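Local structure of amino acid ABC transporter, periplasmic amino acid-binding protein (Brucella ovis, 4Z9N) at residues N237-G242 and N313-K318; L99-A104 and T216-D221; Q112-N117 and L145-Y150. The protein binds glutathione in the periplasm and probably delivers it, or a related amino acid compound, to an ABC transporter in the inner membrane. All coordinates share one frame; numbering follows the deposited sequence.

Contact 1 (N237-G242 and N313-K318)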
loop_
_atom_site.group_PDB
_atom_site.type_symbol
_atom_site.label_atom_id
_atom_site.label_comp_id
_atom_site.label_asym_id
_atom_site.label_seq_id
_atom_site.Cartn_x
_atom_site.Cartn_y
_atom_site.Cartn_z
ATOM N N ASN D 237 1.576 8.885 -9.566
ATOM C CA ASN D 237 1.920 10.297 -9.389
ATOM C C ASN D 237 1.646 11.100 -10.663
ATOM O O ASN D 237 1.118 12.215 -10.589
ATOM C CB ASN D 237 3.389 10.464 -8.961
ATOM C CG ASN D 237 3.577 10.379 -7.452
ATOM O OD1 ASN D 237 3.348 11.349 -6.730
ATOM N ND2 ASN D 237 3.987 9.209 -6.968
ATOM N N ALA D 238 1.993 10.531 -11.813
ATOM C CA ALA D 238 1.789 11.216 -13.086
ATOM C C ALA D 238 0.311 11.513 -13.301
ATOM O O ALA D 238 -0.050 12.626 -13.696
ATOM C CB ALA D 238 2.341 10.397 -14.243
ATOM N N GLU D 239 -0.554 10.547 -13.010
ATOM C CA GLU D 239 -1.979 10.821 -13.180
ATOM C C GLU D 239 -2.406 11.929 -12.219
ATOM O O GLU D 239 -3.092 12.875 -12.621
ATOM C CB GLU D 239 -2.856 9.582 -12.964
ATOM C CG GLU D 239 -4.320 9.906 -13.290
ATOM C CD GLU D 239 -5.315 8.829 -12.921
ATOM O OE1 GLU D 239 -4.966 7.887 -12.167
ATOM O OE2 GLU D 239 -6.465 8.928 -13.413
ATOM N N GLU D 240 -1.981 11.832 -10.963
ATOM C CA GLU D 240 -2.334 12.850 -9.966
ATOM C C GLU D 240 -1.910 14.263 -10.406
ATOM O O GLU D 240 -2.606 15.258 -10.130
ATOM C CB GLU D 240 -1.705 12.519 -8.601
ATOM C CG GLU D 240 -2.193 13.457 -7.488
ATOM C CD GLU D 240 -1.480 13.245 -6.157
ATOM O OE1 GLU D 240 -1.019 12.115 -5.901
ATOM O OE2 GLU D 240 -1.374 14.225 -5.384
ATOM N N TYR D 241 -0.784 14.353 -11.115
ATOM C CA TYR D 241 -0.259 15.648 -11.531
ATOM C C TYR D 241 -0.690 16.039 -12.953
ATOM O O TYR D 241 -0.233 17.045 -13.478
ATOM C CB TYR D 241 1.271 15.668 -11.437
ATOM C CG TYR D 241 1.863 15.409 -10.058
ATOM C CD1 TYR D 241 1.113 15.566 -8.903
ATOM C CD2 TYR D 241 3.189 15.018 -9.921
ATOM C CE1 TYR D 241 1.675 15.339 -7.645
ATOM C CE2 TYR D 241 3.753 14.792 -8.674
ATOM C CZ TYR D 241 2.992 14.952 -7.539
ATOM O OH TYR D 241 3.559 14.719 -6.297
ATOM N N GLY D 242 -1.588 15.269 -13.558
ATOM C CA GLY D 242 -2.111 15.598 -14.877
ATOM C C GLY D 242 -1.104 15.443 -16.008
ATOM O O GLY D 242 -1.198 16.130 -17.039
ATOM N N ASN D 313 -10.230 1.961 -7.449
ATOM C CA ASN D 313 -8.985 2.258 -8.138
ATOM C C ASN D 313 -8.938 3.681 -8.652
ATOM O O ASN D 313 -8.044 4.042 -9.416
ATOM C CB ASN D 313 -8.766 1.247 -9.252
ATOM C CG ASN D 313 -8.610 -0.143 -8.693
ATOM O OD1 ASN D 313 -7.630 -0.419 -7.999
ATOM N ND2 ASN D 313 -9.618 -0.989 -8.887
ATOM N N ALA D 314 -9.881 4.503 -8.199
ATOM C CA ALA D 314 -9.742 5.936 -8.387
ATOM C C ALA D 314 -8.567 6.417 -7.543
ATOM O O ALA D 314 -8.151 5.755 -6.593
ATOM C CB ALA D 314 -11.031 6.692 -7.997
ATOM N N GLN D 315 -8.022 7.562 -7.919
ATOM C CA GLN D 315 -7.019 8.241 -7.109
ATOM C C GLN D 315 -7.513 8.454 -5.682
ATOM O O GLN D 315 -8.708 8.652 -5.439
ATOM C CB GLN D 315 -6.674 9.586 -7.747
ATOM C CG GLN D 315 -5.755 9.507 -8.975
ATOM C CD GLN D 315 -4.307 9.213 -8.633
ATOM O OE1 GLN D 315 -3.835 9.548 -7.545
ATOM N NE2 GLN D 315 -3.581 8.626 -9.580
ATOM N N TRP D 316 -6.565 8.455 -4.752
ATOM C CA TRP D 316 -6.833 8.652 -3.331
ATOM C C TRP D 316 -7.581 9.958 -3.051
ATOM O O TRP D 316 -8.417 10.022 -2.144
ATOM C CB TRP D 316 -5.498 8.616 -2.560
ATOM C CG TRP D 316 -4.609 9.786 -2.910
ATOM C CD1 TRP D 316 -3.798 9.923 -4.008
ATOM C CD2 TRP D 316 -4.470 10.987 -2.150
ATOM N NE1 TRP D 316 -3.155 11.154 -3.966
ATOM C CE2 TRP D 316 -3.554 11.820 -2.835
ATOM C CE3 TRP D 316 -5.030 11.441 -0.945
ATOM C CZ2 TRP D 316 -3.180 13.085 -2.352
ATOM C CZ3 TRP D 316 -4.660 12.698 -0.466
ATOM C CH2 TRP D 316 -3.751 13.509 -1.176
ATOM N N ASN D 317 -7.300 10.999 -3.830
ATOM C CA ASN D 317 -7.936 12.291 -3.594
ATOM C C ASN D 317 -9.148 12.486 -4.495
ATOM O O ASN D 317 -9.647 13.606 -4.645
ATOM C CB ASN D 317 -6.937 13.443 -3.792
ATOM C CG ASN D 317 -6.329 13.470 -5.179
ATOM O OD1 ASN D 317 -6.521 12.557 -5.981
ATOM N ND2 ASN D 317 -5.582 14.533 -5.469
ATOM N N LYS D 318 -9.613 11.394 -5.095
ATOM C CA LYS D 318 -10.852 11.388 -5.867
ATOM C C LYS D 318 -11.759 10.253 -5.387
ATOM O O LYS D 318 -12.604 9.771 -6.139
ATOM C CB LYS D 318 -10.571 11.221 -7.366
ATOM C CG LYS D 318 -9.660 12.286 -7.967
ATOM C CD LYS D 318 -10.244 13.674 -7.848
ATOM C CE LYS D 318 -9.368 14.680 -8.569
ATOM N NZ LYS D 318 -9.332 14.375 -10.024
HETATM O O HOH W 1 -1.308 9.455 -6.518
HETATM O O HOH W 2 -4.885 15.555 -8.341
#
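Gln315 NE2 gives a hydrogen bond to Glu239 OE1 at 3.0 Å along an almost straight N-H path, joining the loop 313-318 to the last turn of helix 222-240. The bond lies in the amide plane of Gln315 but reaches the oxygen from above the carboxylate, the two planes standing 84° apart. Glu239 keeps its CG anti to the backbone N (chi1 -174°) and runs out extended, passing the Gln315 chain in the opposite direction. Gln315 bends at chi2, and its NE2 also bonds Leu236 O, so that both partners of this nitrogen belong to the same helix. Next to it, the indole N-H of Trp316 points at Glu240 OE1, with NE1 3.0 Å from that oxygen and the acceptor at the ring edge. Here too the carboxylate is approached from above its plane. Both acceptors sit just before the Schellman motif, with Gly242 as C-prime residue, that ends the helix.

Water does the remaining polar bridging. Water 1 donates to Glu240 OE1 and to Gln315 OE1, while water 2 donates to Glu240 O and accepts from Asn317 ND2.

In van der Waals contact of carbon with polar atoms, the Glu240 methylenes pass beside two amide ends, CB 3.8 Å from Gln315 OE1 and CG 4.1 Å from Asn317 ND2.

Both carboxylates have charged partners beyond the two segments, Glu239 in Arg310 and Glu240 in Lys210 of the second subunit. An indole N-H, a water and that lysine on OE1 would favour the ionised carboxylate of Glu240, whose side chain ties helix end, loop and subunit interface together.

Contact 2 (L99-A104 and T216-D221). With NA (sodium ion), chain K.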
loop_
_atom_site.group_PDB
_atom_site.type_symbol
_atom_site.label_atom_id
_atom_site.label_comp_id
_atom_site.label_asym_id
_atom_site.label_seq_id
_atom_site.Cartn_x
_atom_site.Cartn_y
_atom_site.Cartn_z
ATOM N N LEU D 99 6.382 -18.566 -0.300
ATOM C CA LEU D 99 6.779 -18.841 -1.686
ATOM C C LEU D 99 8.105 -18.202 -2.096
ATOM O O LEU D 99 8.556 -18.389 -3.225
ATOM C CB LEU D 99 5.675 -18.371 -2.641
ATOM C CG LEU D 99 4.311 -19.041 -2.481
ATOM C CD1 LEU D 99 3.318 -18.424 -3.458
ATOM C CD2 LEU D 99 4.423 -20.551 -2.698
ATOM N N GLY D 100 8.736 -17.463 -1.185
ATOM C CA GLY D 100 9.949 -16.742 -1.521
ATOM C C GLY D 100 9.668 -15.568 -2.449
ATOM O O GLY D 100 10.533 -15.165 -3.246
ATOM N N LEU D 101 8.464 -15.021 -2.339
ATOM C CA LEU D 101 8.036 -13.917 -3.200
ATOM C C LEU D 101 7.699 -12.658 -2.398
ATOM O O LEU D 101 7.360 -12.724 -1.212
ATOM C CB LEU D 101 6.824 -14.329 -4.042
ATOM C CG LEU D 101 6.977 -15.576 -4.931
ATOM C CD1 LEU D 101 5.699 -15.815 -5.728
ATOM C CD2 LEU D 101 8.204 -15.482 -5.857
ATOM N N ASP D 102 7.797 -11.514 -3.065
ATOM C CA ASP D 102 7.366 -10.235 -2.498
ATOM C C ASP D 102 6.422 -9.549 -3.489
ATOM O O ASP D 102 6.300 -9.949 -4.653
ATOM C CB ASP D 102 8.559 -9.307 -2.219
ATOM C CG ASP D 102 9.241 -9.580 -0.887
ATOM O OD1 ASP D 102 8.590 -10.048 0.067
ATOM O OD2 ASP D 102 10.455 -9.313 -0.803
ATOM N N PHE D 103 5.787 -8.483 -3.034
ATOM C CA PHE D 103 4.854 -7.733 -3.871
ATOM C C PHE D 103 5.276 -6.279 -3.868
ATOM O O PHE D 103 5.515 -5.706 -2.806
ATOM C CB PHE D 103 3.420 -7.901 -3.362
ATOM C CG PHE D 103 2.926 -9.314 -3.449
ATOM C CD1 PHE D 103 3.199 -10.231 -2.434
ATOM C CD2 PHE D 103 2.211 -9.738 -4.557
ATOM C CE1 PHE D 103 2.760 -11.547 -2.539
ATOM C CE2 PHE D 103 1.771 -11.047 -4.654
ATOM C CZ PHE D 103 2.046 -11.944 -3.662
ATOM N N ALA D 104 5.381 -5.692 -5.053
ATOM C CA ALA D 104 5.944 -4.357 -5.183
ATOM C C ALA D 104 4.859 -3.279 -5.150
ATOM O O ALA D 104 5.159 -2.088 -5.088
ATOM C CB ALA D 104 6.754 -4.260 -6.452
ATOM N N THR D 216 4.234 -8.897 -8.680
ATOM C CA THR D 216 4.839 -9.975 -7.903
ATOM C C THR D 216 6.274 -10.237 -8.346
ATOM O O THR D 216 6.524 -10.384 -9.528
ATOM C CB THR D 216 3.982 -11.242 -8.037
ATOM O OG1 THR D 216 2.619 -10.893 -7.748
ATOM C CG2 THR D 216 4.446 -12.332 -7.068
ATOM N N VAL D 217 7.210 -10.235 -7.399
ATOM C CA VAL D 217 8.628 -10.460 -7.688
ATOM C C VAL D 217 9.195 -11.477 -6.698
ATOM O O VAL D 217 8.557 -11.804 -5.693
ATOM C CB VAL D 217 9.462 -9.155 -7.628
ATOM C CG1 VAL D 217 9.074 -8.179 -8.751
ATOM C CG2 VAL D 217 9.319 -8.487 -6.259
ATOM N N ARG D 218 10.397 -11.961 -6.977
ATOM C CA ARG D 218 11.101 -12.826 -6.030
ATOM C C ARG D 218 11.603 -11.996 -4.848
ATOM O O ARG D 218 11.971 -10.839 -5.016
ATOM C CB ARG D 218 12.273 -13.544 -6.713
ATOM C CG ARG D 218 11.842 -14.554 -7.761
ATOM C CD ARG D 218 13.041 -15.261 -8.389
ATOM N NE ARG D 218 13.879 -14.357 -9.161
ATOM C CZ ARG D 218 13.658 -14.033 -10.431
ATOM N NH1 ARG D 218 12.613 -14.528 -11.077
ATOM N NH2 ARG D 218 14.473 -13.192 -11.049
ATOM N N GLN D 219 11.610 -12.589 -3.654
ATOM C CA GLN D 219 12.353 -12.034 -2.517
ATOM C C GLN D 219 13.855 -11.985 -2.800
ATOM O O GLN D 219 14.348 -12.651 -3.709
ATOM C CB GLN D 219 12.102 -12.863 -1.248
ATOM C CG GLN D 219 10.690 -12.721 -0.715
ATOM C CD GLN D 219 10.422 -13.529 0.549
ATOM O OE1 GLN D 219 9.402 -13.322 1.227
ATOM N NE2 GLN D 219 11.330 -14.452 0.873
ATOM N N GLY D 220 14.588 -11.189 -2.023
ATOM C CA GLY D 220 16.041 -11.182 -2.089
ATOM C C GLY D 220 16.686 -10.315 -3.162
ATOM O O GLY D 220 17.882 -10.431 -3.425
ATOM N N ASP D 221 15.902 -9.445 -3.791
ATOM C CA ASP D 221 16.457 -8.509 -4.761
ATOM C C ASP D 221 15.733 -7.170 -4.610
ATOM O O ASP D 221 14.773 -6.883 -5.332
ATOM C CB ASP D 221 16.326 -9.066 -6.188
ATOM C CG ASP D 221 17.105 -8.265 -7.210
ATOM O OD1 ASP D 221 17.467 -7.095 -6.928
ATOM O OD2 ASP D 221 17.357 -8.806 -8.316
HETATM NA NA NA K . 7.464 -11.785 1.177
HETATM O O HOH W 3 13.705 -9.301 0.201
#
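Asp102 lays its carboxylate across the aliphatic part of Gln219, OD2 coming to 3.4 Å from Gln219 CG, the two chains crossing at about a right angle. Its other oxygen turns to a sodium ion, OD1 at 2.4 Å from the metal, and Leu101 O binds the same ion at 2.6 Å. Gln219 reaches the metal through its extended side chain. Asp96 of the same chain and Asp226 of the second subunit complete the site.

Next to the metal site the strands 101-104 and 216-218 pair antiparallel. Asp102 and Val217 form a hydrogen-bonded pair, with Asp102 N to Val217 O at 2.8 Å and Val217 N to Asp102 O at 2.9 Å. Beyond the last bridge, Gln219 N still bonds Gly100 O at 2.8 Å, meeting that carbonyl from above its plane and holding the turn that carries Gln219 against Gly100.

On the opposite face from Asp102 and Val217, Phe103 and Thr216 lie side by side, with Phe103 CE2 3.2 Å from Thr216 OG1. That hydroxyl is bonded to Gly214 O, while Trp91 stacks on the Phe103 ring.

With Leu101 O and the side chains of Asp102 and Gln219 among its ligands, the sodium ion joins the two strand ends to each other and to the second subunit; its charge would partly offset the gathered carboxylates.

Contact 3 (Q112-N117 and L145-Y150)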
loop_
_atom_site.group_PDB
_atom_site.type_symbol
_atom_site.label_atom_id
_atom_site.label_comp_id
_atom_site.label_asym_id
_atom_site.label_seq_id
_atom_site.Cartn_x
_atom_site.Cartn_y
_atom_site.Cartn_z
ATOM N N GLN D 112 -13.990 -10.819 -5.069
ATOM C CA GLN D 112 -14.623 -11.957 -5.754
ATOM C C GLN D 112 -16.132 -11.791 -5.887
ATOM O O GLN D 112 -16.801 -11.354 -4.945
ATOM C CB GLN D 112 -14.314 -13.250 -5.000
ATOM C CG GLN D 112 -14.961 -14.503 -5.564
ATOM C CD GLN D 112 -14.394 -15.751 -4.919
ATOM O OE1 GLN D 112 -13.376 -15.693 -4.224
ATOM N NE2 GLN D 112 -15.046 -16.897 -5.141
ATOM N N GLY D 113 -16.665 -12.153 -7.056
ATOM C CA GLY D 113 -18.093 -12.091 -7.295
ATOM C C GLY D 113 -18.604 -13.307 -8.046
ATOM O O GLY D 113 -17.852 -14.265 -8.294
ATOM N N PHE D 114 -19.890 -13.273 -8.375
ATOM C CA PHE D 114 -20.584 -14.360 -9.068
ATOM C C PHE D 114 -21.333 -13.844 -10.288
ATOM O O PHE D 114 -21.922 -12.770 -10.245
ATOM C CB PHE D 114 -21.579 -15.054 -8.133
ATOM C CG PHE D 114 -20.937 -15.724 -6.969
ATOM C CD1 PHE D 114 -20.691 -15.015 -5.796
ATOM C CD2 PHE D 114 -20.548 -17.052 -7.055
ATOM C CE1 PHE D 114 -20.088 -15.628 -4.723
ATOM C CE2 PHE D 114 -19.937 -17.680 -5.983
ATOM C CZ PHE D 114 -19.708 -16.963 -4.813
ATOM N N MET D 115 -21.321 -14.619 -11.365
ATOM C CA MET D 115 -22.040 -14.247 -12.587
ATOM C C MET D 115 -23.005 -15.357 -12.993
ATOM O O MET D 115 -22.667 -16.541 -12.887
ATOM C CB MET D 115 -21.050 -13.956 -13.711
ATOM C CG MET D 115 -21.684 -13.442 -15.005
ATOM S SD MET D 115 -20.428 -12.780 -16.129
ATOM C CE MET D 115 -19.539 -14.275 -16.568
ATOM N N ILE D 116 -24.199 -14.970 -13.447
ATOM C CA ILE D 116 -25.194 -15.920 -13.937
ATOM C C ILE D 116 -25.736 -15.473 -15.281
ATOM O O ILE D 116 -25.626 -14.305 -15.656
ATOM C CB ILE D 116 -26.371 -16.091 -12.958
ATOM C CG1 ILE D 116 -27.054 -14.739 -12.715
ATOM C CG2 ILE D 116 -25.921 -16.736 -11.656
ATOM C CD1 ILE D 116 -28.457 -14.835 -12.187
ATOM N N ASN D 117 -26.348 -16.410 -15.992
ATOM C CA ASN D 117 -27.128 -16.072 -17.169
ATOM C C ASN D 117 -28.531 -15.761 -16.686
ATOM O O ASN D 117 -29.266 -16.665 -16.289
ATOM C CB ASN D 117 -27.124 -17.217 -18.183
ATOM C CG ASN D 117 -27.840 -16.852 -19.468
ATOM O OD1 ASN D 117 -28.922 -16.270 -19.441
ATOM N ND2 ASN D 117 -27.218 -17.153 -20.601
ATOM N N LEU D 145 -11.041 -21.166 -2.680
ATOM C CA LEU D 145 -11.098 -21.228 -1.218
ATOM C C LEU D 145 -12.169 -20.293 -0.663
ATOM O O LEU D 145 -12.897 -20.654 0.265
ATOM C CB LEU D 145 -9.731 -20.876 -0.609
ATOM C CG LEU D 145 -8.546 -21.697 -1.148
ATOM C CD1 LEU D 145 -7.219 -21.262 -0.524
ATOM C CD2 LEU D 145 -8.787 -23.190 -0.920
ATOM N N ASN D 146 -12.248 -19.079 -1.209
ATOM C CA ASN D 146 -13.229 -18.109 -0.713
ATOM C C ASN D 146 -14.656 -18.601 -0.942
ATOM O O ASN D 146 -15.532 -18.338 -0.114
ATOM C CB ASN D 146 -13.090 -16.749 -1.384
ATOM C CG ASN D 146 -11.762 -16.076 -1.104
ATOM O OD1 ASN D 146 -11.171 -16.246 -0.043
ATOM N ND2 ASN D 146 -11.287 -15.300 -2.071
ATOM N N MET D 147 -14.906 -19.263 -2.076
ATOM C CA MET D 147 -16.268 -19.717 -2.355
ATOM C C MET D 147 -16.696 -20.754 -1.327
ATOM O O MET D 147 -17.806 -20.702 -0.815
ATOM C CB MET D 147 -16.409 -20.303 -3.752
ATOM C CG MET D 147 -17.800 -20.885 -3.977
ATOM S SD MET D 147 -18.158 -21.224 -5.706
ATOM C CE MET D 147 -16.838 -22.365 -6.129
ATOM N N ALA D 148 -15.812 -21.693 -1.024
ATOM C CA ALA D 148 -16.118 -22.675 0.004
ATOM C C ALA D 148 -16.483 -21.951 1.306
ATOM O O ALA D 148 -17.484 -22.284 1.954
ATOM C CB ALA D 148 -14.942 -23.624 0.209
ATOM N N ASP D 149 -15.674 -20.957 1.685
ATOM C CA ASP D 149 -15.913 -20.207 2.924
ATOM C C ASP D 149 -17.305 -19.586 2.928
ATOM O O ASP D 149 -18.035 -19.631 3.930
ATOM C CB ASP D 149 -14.894 -19.077 3.104
ATOM C CG ASP D 149 -13.501 -19.561 3.456
ATOM O OD1 ASP D 149 -13.332 -20.730 3.862
ATOM O OD2 ASP D 149 -12.569 -18.731 3.335
ATOM N N TYR D 150 -17.647 -18.960 1.808
ATOM C CA TYR D 150 -18.890 -18.199 1.701
ATOM C C TYR D 150 -20.118 -19.107 1.789
ATOM O O TYR D 150 -21.112 -18.773 2.436
ATOM C CB TYR D 150 -18.895 -17.413 0.385
ATOM C CG TYR D 150 -20.095 -16.522 0.157
ATOM C CD1 TYR D 150 -20.278 -15.363 0.900
ATOM C CD2 TYR D 150 -21.025 -16.824 -0.834
ATOM C CE1 TYR D 150 -21.374 -14.533 0.682
ATOM C CE2 TYR D 150 -22.119 -15.994 -1.070
ATOM C CZ TYR D 150 -22.286 -14.852 -0.309
ATOM O OH TYR D 150 -23.369 -14.031 -0.538
#
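Phe114 packs against Met147 and Tyr150 of helix 142-153 in the tight apolar part of this contact. Met147 comes in at the ring edge: SD lies 4.0 Å from Phe114 CE2 and almost in the ring plane, a Met-aromatic contact. The Met147 chain runs out extended through its first two torsions, which brings the sulfur to the ring. Ile135 of strand 134-138 packs on both Phe114 and Met147, and Thr182 of strand 180-182 touches both as well.

Polar contact takes over at the start of the strand segment. Asn146 ND2 donates to Gln112 OE1 at 3.0 Å, nearly along the C=O axis and within the Asn146 amide plane, although the N-H path is bent to 152°. Gln112 runs out straight from the strand, every torsion to CD being extended; its NE2 bonds Thr182 OG1 and Thr143 O, which fix the amide's rotation. Asn146 OD1 is taken by Arg328 of the second subunit, so this end of the contact borders the subunit interface.

The looser side lies with Tyr150, which is partly exposed. Phe114 CE1 meets Tyr150 CD2 at 4.2 Å, the rings meeting obliquely with their planes inclined at 31° and their centroids 5.9 Å apart. Gln112 NE2 likewise only brushes Met147 CB, at 3.9 Å.

Helix segment 145-150 runs at 78° to strand segment 112-117, a steep angle particular to this pair. Helix 142-153 as a whole packs on the sheet of an alpha/beta lobe, as in periplasmic binding proteins, close to the ligand cleft.

In the fold
Strand 101-117 links contacts 2 and 3: one end pairs with strand 211-218 beside the sodium ion, and the other carries Gln112 and Phe114 to helix 142-153, with centres about 28 Å apart. Strand 211-218 leads into helix 222-240, whose far end makes contact 1, about 26 Å from contact 2 between centres. None of the three touches another; nearest atoms stay about 11 to 12 Å apart. Glutathione lies between the regions of contacts 2 and 3, about 8 Å from the Phe103 side chain and about 7 Å from that of Asn146. All three contacts also meet the second subunit.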